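Local atomic coordinates of mycosin-1 (Mycobacterium smegmatis, PDB entry 4KB5), a protein that acts as a membrane-anchored subtilisin-like serine protease of the ESX-1 type VII secretion system, cleaving the secreted substrate EspB. Residues Val66-Thr71 against Val126-Leu131; Gly72-Pro77 against His101-Ala106. One frame throughout, in Å; residues are numbered along the deposited sequence.

Interaction 1 of 2, residues Val66-Thr71 against Val126-Leu131; sequences VAVIDT and VRLLSL
In the central parallel sheet of the subtilisin-like catalytic domain, strand 65-70, which ends in Asp70, assigned as in other subtilases to the charge relay, lies beside strand 127-132. Here Val66, Ala67, Val68 and Ile69 pair in parallel register with Leu128, Leu129, Ser130 and Leu131, the strand axes approaching to 4.6 Å at an angle of 27°. Five backbone hydrogen bonds form the ladder, among them Val68 N to Leu129 O at 2.7 Å. The last rung, Asp70 N to Leu131 O, is 3.1 Å long and carries the pairing as far as Asp70.

On the face of Val66, Val68 and Leu128, Val68 has CG1 anti to the backbone N (chi1 -175°), which leaves CG2 beside that N, on the side of Leu128, where it packs 4.2 Å from Leu128 CD2. Val126, just ahead of its strand, directs its side chain at Val66, with CG1 4.0 Å from Val66 CG2. A water donates to both Val68 O and Ser130 OG, and the latter also bonds to Gly94 O. Helix 102-110, which carries Ile109, covers this face and helix 154-171 the face of Ala67, giving the layered alpha/beta build of subtilases. On the Ala67 face Leu131 folds back along the sheet to set CD1 4.0 Å from Ala67 CB, while its CB lies 4.2 Å from Ile69 CG1.

Interaction 2 of 2, residues Gly72-Pro77 against His101-Ala106; sequences GVNGSP and HGTMTA
Val73 and Thr103 meet where the loop following the aspartate strand runs past the first turn of helix 102-110, the helix that begins directly after His101, the probable relay histidine of this subtilase fold. His101 occupies the N-cap position. The two side chains pass each other at a slant: Val73 splits its branches between Thr103 and the Gly102-Ala106 turn, whereas both branches of Thr103 meet the backbone of Asn74. With CG1 anti to its backbone N (chi1 175°), Val73 lays that methyl 4.1 Å from Thr103 CA. Its CG2 instead reaches over the helix turn, 3.6 Å from Gly102 O and 3.9 Å from Ala106 CB, which lies one turn further along. That carbonyl oxygen also accepts the helical hydrogen bond from Ala106 N, so the valine methyl packs beside a backbone acceptor that already has a partner.

Thr103 divides its work by polarity. Its OG1 accepts a hydrogen bond from Asn74 N at 3.0 Å, with an N-H...O angle of 163°, and is also hydrogen-bonded to Asp97 OD1. Asp97 OD1 is bonded to His101 N as well, so this carboxylate ties the start of the helix to the threonine that holds the loop. The other branch, CG2, lies 3.6 Å from Asn74 O.

At the start of the loop the backbones come close because Gly102 has no side chain to stand between them: its CA makes a CA-H...O contact of 3.2 Å with Gly72 O.

How the interactions relate
Interactions 1 and 2 adjoin in sequence and space: Thr71 ends one segment, Gly72 begins the next, and the centres of the two interactions are about 9 Å apart. Helix 102-110 links them, lying over the Val68 face of interaction 1 and receiving Gly72-Asn74 in interaction 2. They meet at the probable charge relay and beside it. Asp70 OD1 lies 2.7 Å from His101 ND1, a probable hydrogen bond, and Asp70 OD2 is bonded to Thr105 OG1. Thr71 OG1 is 2.8 Å from Gly102 N, probably bonded to the helix start, and Ser130 OG packs 3.3 Å from Val73 N. Ser312, the probable third triad member, on helix 311-328, is about 5 Å from Asp70 between nearest side-chain atoms.

Interaction 1 of 2, residues Val66-Thr71 against Val126-Leu131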
ATOM      1  N   VAL A  66      -9.061  -3.304  -8.980  1.00 27.23           N
ATOM      2  CA  VAL A  66      -7.973  -2.974  -8.080  1.00 26.87           C
ATOM      3  C   VAL A  66      -6.840  -3.974  -8.233  1.00 28.37           C
ATOM      4  O   VAL A  66      -7.053  -5.197  -8.117  1.00 27.83           O
ATOM      5  CB  VAL A  66      -8.436  -2.955  -6.602  1.00 27.19           C
ATOM      6  CG1 VAL A  66      -7.296  -2.523  -5.678  1.00 24.93           C
ATOM      7  CG2 VAL A  66      -9.641  -2.032  -6.438  1.00 24.58           C
ATOM      8  N   ALA A  67      -5.644  -3.451  -8.500  1.00 27.70           N
ATOM      9  CA  ALA A  67      -4.448  -4.263  -8.546  1.00 27.66           C
ATOM     10  C   ALA A  67      -3.812  -4.321  -7.169  1.00 27.43           C
ATOM     11  O   ALA A  67      -3.616  -3.293  -6.492  1.00 28.40           O
ATOM     12  CB  ALA A  67      -3.464  -3.714  -9.573  1.00 26.36           C
ATOM     13  N   VAL A  68      -3.480  -5.529  -6.749  1.00 25.87           N
ATOM     14  CA  VAL A  68      -2.866  -5.731  -5.450  1.00 25.89           C
ATOM     15  C   VAL A  68      -1.430  -6.140  -5.710  1.00 27.43           C
ATOM     16  O   VAL A  68      -1.166  -7.254  -6.187  1.00 27.65           O
ATOM     17  CB  VAL A  68      -3.622  -6.797  -4.643  1.00 25.75           C
ATOM     18  CG1 VAL A  68      -3.048  -6.926  -3.238  1.00 25.68           C
ATOM     19  CG2 VAL A  68      -5.104  -6.456  -4.585  1.00 25.76           C
ATOM     20  N   ILE A  69      -0.499  -5.230  -5.433  1.00 27.21           N
ATOM     21  CA  ILE A  69       0.925  -5.522  -5.640  1.00 27.10           C
ATOM     22  C   ILE A  69       1.524  -5.900  -4.292  1.00 28.79           C
ATOM     23  O   ILE A  69       1.716  -5.053  -3.409  1.00 28.86           O
ATOM     24  CB  ILE A  69       1.669  -4.366  -6.366  1.00 26.06           C
ATOM     25  CG1 ILE A  69       1.019  -4.106  -7.740  1.00 24.17           C
ATOM     26  CG2 ILE A  69       3.147  -4.699  -6.526  1.00 24.85           C
ATOM     27  CD1 ILE A  69       1.663  -2.998  -8.569  1.00 24.45           C
ATOM     28  N   ASP A  70       1.779  -7.195  -4.118  1.00 28.99           N
ATOM     29  CA  ASP A  70       2.008  -7.750  -2.778  1.00 28.67           C
ATOM     30  C   ASP A  70       2.718  -9.106  -2.920  1.00 29.51           C
ATOM     31  O   ASP A  70       3.555  -9.274  -3.818  1.00 28.35           O
ATOM     32  CB  ASP A  70       0.637  -7.911  -2.081  1.00 30.25           C
ATOM     33  CG  ASP A  70       0.720  -7.859  -0.556  1.00 31.31           C
ATOM     34  OD1 ASP A  70       1.432  -8.690   0.058  1.00 34.03           O
ATOM     35  OD2 ASP A  70       0.031  -6.999   0.043  1.00 33.89           O
ATOM     36  N   THR A  71       2.366 -10.072  -2.060  1.00 29.68           N
ATOM     37  CA  THR A  71       3.035 -11.379  -2.035  1.00 30.66           C
ATOM     38  C   THR A  71       2.297 -12.474  -2.811  1.00 30.29           C
ATOM     39  O   THR A  71       2.564 -13.655  -2.611  1.00 32.16           O
ATOM     40  CB  THR A  71       3.282 -11.890  -0.596  1.00 31.91           C
ATOM     41  OG1 THR A  71       2.029 -12.207   0.038  1.00 30.91           O
ATOM     42  CG2 THR A  71       4.076 -10.871   0.240  1.00 30.46           C
ATOM     43  N   VAL A 126     -15.521  -5.223  -6.133  1.00 30.43           N
ATOM     44  CA  VAL A 126     -14.407  -4.911  -7.052  1.00 30.16           C
ATOM     45  C   VAL A 126     -13.873  -6.161  -7.768  1.00 31.19           C
ATOM     46  O   VAL A 126     -13.991  -7.266  -7.252  1.00 30.44           O
ATOM     47  CB  VAL A 126     -13.195  -4.217  -6.374  1.00 28.73           C
ATOM     48  CG1 VAL A 126     -13.550  -2.813  -5.899  1.00 30.67           C
ATOM     49  CG2 VAL A 126     -12.605  -5.061  -5.241  1.00 27.20           C
ATOM     50  N   ARG A 127     -13.283  -5.963  -8.948  1.00 32.02           N
ATOM     51  CA  ARG A 127     -12.431  -6.984  -9.560  1.00 34.49           C
ATOM     52  C   ARG A 127     -11.036  -6.836  -8.952  1.00 32.52           C
ATOM     53  O   ARG A 127     -10.517  -5.725  -8.858  1.00 31.05           O
ATOM     54  CB  ARG A 127     -12.391  -6.809 -11.075  1.00 38.33           C
ATOM     55  CG  ARG A 127     -11.593  -7.867 -11.820  1.00 47.46           C
ATOM     56  CD  ARG A 127     -11.703  -7.661 -13.326  1.00 55.79           C
ATOM     57  NE  ARG A 127     -11.392  -8.878 -14.076  1.00 63.12           N
ATOM     58  CZ  ARG A 127     -11.947  -9.215 -15.243  1.00 69.13           C
ATOM     59  NH1 ARG A 127     -12.855  -8.428 -15.814  1.00 71.90           N
ATOM     60  NH2 ARG A 127     -11.600 -10.351 -15.842  1.00 69.46           N
ATOM     61  N   LEU A 128     -10.460  -7.945  -8.492  1.00 29.88           N
ATOM     62  CA  LEU A 128      -9.120  -7.944  -7.907  1.00 30.94           C
ATOM     63  C   LEU A 128      -8.101  -8.573  -8.866  1.00 32.44           C
ATOM     64  O   LEU A 128      -8.354  -9.647  -9.430  1.00 31.58           O
ATOM     65  CB  LEU A 128      -9.112  -8.693  -6.565  1.00 28.95           C
ATOM     66  CG  LEU A 128      -9.940  -8.123  -5.408  1.00 28.76           C
ATOM     67  CD1 LEU A 128     -10.292  -9.196  -4.381  1.00 28.55           C
ATOM     68  CD2 LEU A 128      -9.222  -6.945  -4.749  1.00 26.69           C
ATOM     69  N   LEU A 129      -6.966  -7.896  -9.051  1.00 32.09           N
ATOM     70  CA  LEU A 129      -5.851  -8.431  -9.837  1.00 32.72           C
ATOM     71  C   LEU A 129      -4.655  -8.602  -8.929  1.00 31.21           C
ATOM     72  O   LEU A 129      -4.269  -7.659  -8.252  1.00 31.14           O
ATOM     73  CB  LEU A 129      -5.445  -7.469 -10.948  1.00 34.37           C
ATOM     74  CG  LEU A 129      -6.309  -7.185 -12.171  1.00 38.07           C
ATOM     75  CD1 LEU A 129      -5.491  -6.284 -13.093  1.00 37.27           C
ATOM     76  CD2 LEU A 129      -6.745  -8.449 -12.904  1.00 38.52           C
ATOM     77  N   SER A 130      -4.055  -9.786  -8.920  1.00 28.06           N
ATOM     78  CA  SER A 130      -2.891 -10.045  -8.053  1.00 29.14           C
ATOM     79  C   SER A 130      -1.559 -10.081  -8.804  1.00 29.78           C
ATOM     80  O   SER A 130      -1.379 -10.895  -9.718  1.00 33.11           O
ATOM     81  CB  SER A 130      -3.052 -11.359  -7.298  1.00 26.93           C
ATOM     82  OG  SER A 130      -1.876 -11.612  -6.547  1.00 28.27           O
ATOM     83  N   LEU A 131      -0.637  -9.212  -8.405  1.00 29.37           N
ATOM     84  CA  LEU A 131       0.723  -9.201  -8.943  1.00 30.57           C
ATOM     85  C   LEU A 131       1.666  -9.472  -7.787  1.00 29.61           C
ATOM     86  O   LEU A 131       1.716  -8.698  -6.844  1.00 32.96           O
ATOM     87  CB  LEU A 131       1.055  -7.839  -9.581  1.00 29.26           C
ATOM     88  CG  LEU A 131       0.275  -7.393 -10.825  1.00 28.23           C
ATOM     89  CD1 LEU A 131      -1.130  -6.888 -10.492  1.00 28.39           C
ATOM     90  CD2 LEU A 131       1.069  -6.317 -11.558  1.00 27.69           C
TER
HETATM   91  O   HOH W   1      -0.450  -9.930  -4.779  1.00 25.30           O

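Interaction 2 of 2, residues Gly72-Pro77 against His101-Ala106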
ATOM      1  N   GLY A  72       1.396 -12.080  -3.704  1.00 28.51           N
ATOM      2  CA  GLY A  72       0.509 -13.009  -4.369  1.00 28.57           C
ATOM      3  C   GLY A  72      -0.736 -13.285  -3.535  1.00 29.02           C
ATOM      4  O   GLY A  72      -0.805 -12.908  -2.356  1.00 30.16           O
ATOM      5  N   VAL A  73      -1.716 -13.938  -4.158  1.00 27.99           N
ATOM      6  CA  VAL A  73      -3.009 -14.239  -3.532  1.00 28.57           C
ATOM      7  C   VAL A  73      -3.398 -15.695  -3.836  1.00 29.55           C
ATOM      8  O   VAL A  73      -3.394 -16.116  -4.993  1.00 28.12           O
ATOM      9  CB  VAL A  73      -4.130 -13.296  -4.032  1.00 28.05           C
ATOM     10  CG1 VAL A  73      -5.494 -13.711  -3.466  1.00 27.40           C
ATOM     11  CG2 VAL A  73      -3.824 -11.847  -3.647  1.00 26.15           C
ATOM     12  N   ASN A  74      -3.703 -16.451  -2.787  1.00 29.61           N
ATOM     13  CA  ASN A  74      -4.353 -17.754  -2.941  1.00 29.86           C
ATOM     14  C   ASN A  74      -5.839 -17.469  -3.013  1.00 28.59           C
ATOM     15  O   ASN A  74      -6.472 -17.181  -1.995  1.00 29.89           O
ATOM     16  CB  ASN A  74      -4.014 -18.676  -1.758  1.00 29.05           C
ATOM     17  CG  ASN A  74      -2.553 -19.098  -1.738  1.00 30.03           C
ATOM     18  OD1 ASN A  74      -1.969 -19.338  -0.674  1.00 34.40           O
ATOM     19  ND2 ASN A  74      -1.950 -19.184  -2.908  1.00 28.66           N
ATOM     20  N   GLY A  75      -6.386 -17.493  -4.220  1.00 27.61           N
ATOM     21  CA  GLY A  75      -7.770 -17.057  -4.453  1.00 27.94           C
ATOM     22  C   GLY A  75      -8.834 -18.015  -3.938  1.00 29.54           C
ATOM     23  O   GLY A  75      -8.536 -19.185  -3.675  1.00 30.06           O
ATOM     24  N   SER A  76     -10.070 -17.513  -3.827  1.00 28.91           N
ATOM     25  CA  SER A  76     -11.235 -18.263  -3.330  1.00 29.85           C
ATOM     26  C   SER A  76     -12.479 -17.517  -3.785  1.00 31.18           C
ATOM     27  O   SER A  76     -12.367 -16.387  -4.244  1.00 32.83           O
ATOM     28  CB  SER A  76     -11.242 -18.315  -1.807  1.00 30.39           C
ATOM     29  OG  SER A  76     -11.400 -16.999  -1.270  1.00 30.20           O
ATOM     30  N   PRO A  77     -13.673 -18.136  -3.661  1.00 31.63           N
ATOM     31  CA  PRO A  77     -14.887 -17.389  -4.014  1.00 31.58           C
ATOM     32  C   PRO A  77     -15.066 -16.081  -3.222  1.00 30.21           C
ATOM     33  O   PRO A  77     -15.612 -15.138  -3.757  1.00 29.64           O
ATOM     34  CB  PRO A  77     -16.018 -18.381  -3.693  1.00 32.79           C
ATOM     35  CG  PRO A  77     -15.376 -19.723  -3.907  1.00 32.96           C
ATOM     36  CD  PRO A  77     -13.971 -19.560  -3.382  1.00 32.84           C
ATOM     37  N   HIS A 101       0.121 -13.159   3.296  1.00 33.71           N
ATOM     38  CA  HIS A 101       0.071 -11.716   3.358  1.00 32.49           C
ATOM     39  C   HIS A 101      -0.805 -11.114   2.295  1.00 31.74           C
ATOM     40  O   HIS A 101      -1.845 -10.505   2.595  1.00 31.00           O
ATOM     41  CB  HIS A 101       1.482 -11.136   3.297  1.00 34.49           C
ATOM     42  CG  HIS A 101       1.520  -9.685   3.638  1.00 36.16           C
ATOM     43  ND1 HIS A 101       1.315  -8.730   2.718  1.00 35.61           N
ATOM     44  CD2 HIS A 101       1.646  -9.037   4.865  1.00 36.26           C
ATOM     45  CE1 HIS A 101       1.345  -7.527   3.319  1.00 35.75           C
ATOM     46  NE2 HIS A 101       1.550  -7.720   4.628  1.00 35.36           N
ATOM     47  N   GLY A 102      -0.414 -11.282   1.036  1.00 28.63           N
ATOM     48  CA  GLY A 102      -1.178 -10.706  -0.065  1.00 27.67           C
ATOM     49  C   GLY A 102      -2.640 -11.118  -0.084  1.00 27.33           C
ATOM     50  O   GLY A 102      -3.507 -10.322  -0.455  1.00 26.75           O
ATOM     51  N   THR A 103      -2.916 -12.357   0.325  1.00 25.46           N
ATOM     52  CA  THR A 103      -4.289 -12.859   0.356  1.00 26.50           C
ATOM     53  C   THR A 103      -5.160 -12.031   1.309  1.00 25.47           C
ATOM     54  O   THR A 103      -6.283 -11.681   0.977  1.00 26.48           O
ATOM     55  CB  THR A 103      -4.349 -14.362   0.775  1.00 27.45           C
ATOM     56  OG1 THR A 103      -3.530 -15.147  -0.102  1.00 27.25           O
ATOM     57  CG2 THR A 103      -5.771 -14.880   0.704  1.00 25.96           C
ATOM     58  N   MET A 104      -4.630 -11.741   2.483  1.00 26.59           N
ATOM     59  CA  MET A 104      -5.321 -10.922   3.487  1.00 28.07           C
ATOM     60  C   MET A 104      -5.429  -9.440   3.089  1.00 28.32           C
ATOM     61  O   MET A 104      -6.418  -8.765   3.437  1.00 28.23           O
ATOM     62  CB  MET A 104      -4.622 -11.055   4.844  1.00 29.99           C
ATOM     63  CG  MET A 104      -4.870 -12.407   5.526  1.00 34.06           C
ATOM     64  SD  MET A 104      -3.485 -13.556   5.379  1.00 40.58           S
ATOM     65  CE  MET A 104      -2.456 -12.992   6.726  0.31 35.11           C
ATOM     66  N   THR A 105      -4.425  -8.945   2.359  1.00 27.44           N
ATOM     67  CA  THR A 105      -4.455  -7.576   1.814  1.00 26.63           C
ATOM     68  C   THR A 105      -5.632  -7.435   0.859  1.00 26.79           C
ATOM     69  O   THR A 105      -6.429  -6.498   0.979  1.00 26.15           O
ATOM     70  CB  THR A 105      -3.144  -7.220   1.080  1.00 26.19           C
ATOM     71  OG1 THR A 105      -2.035  -7.422   1.966  1.00 26.53           O
ATOM     72  CG2 THR A 105      -3.151  -5.761   0.637  1.00 28.11           C
ATOM     73  N   ALA A 106      -5.739  -8.387  -0.074  1.00 26.00           N
ATOM     74  CA  ALA A 106      -6.817  -8.437  -1.068  1.00 26.00           C
ATOM     75  C   ALA A 106      -8.202  -8.563  -0.440  1.00 25.04           C
ATOM     76  O   ALA A 106      -9.172  -7.985  -0.933  1.00 25.27           O
ATOM     77  CB  ALA A 106      -6.581  -9.596  -2.051  1.00 26.45           C
TER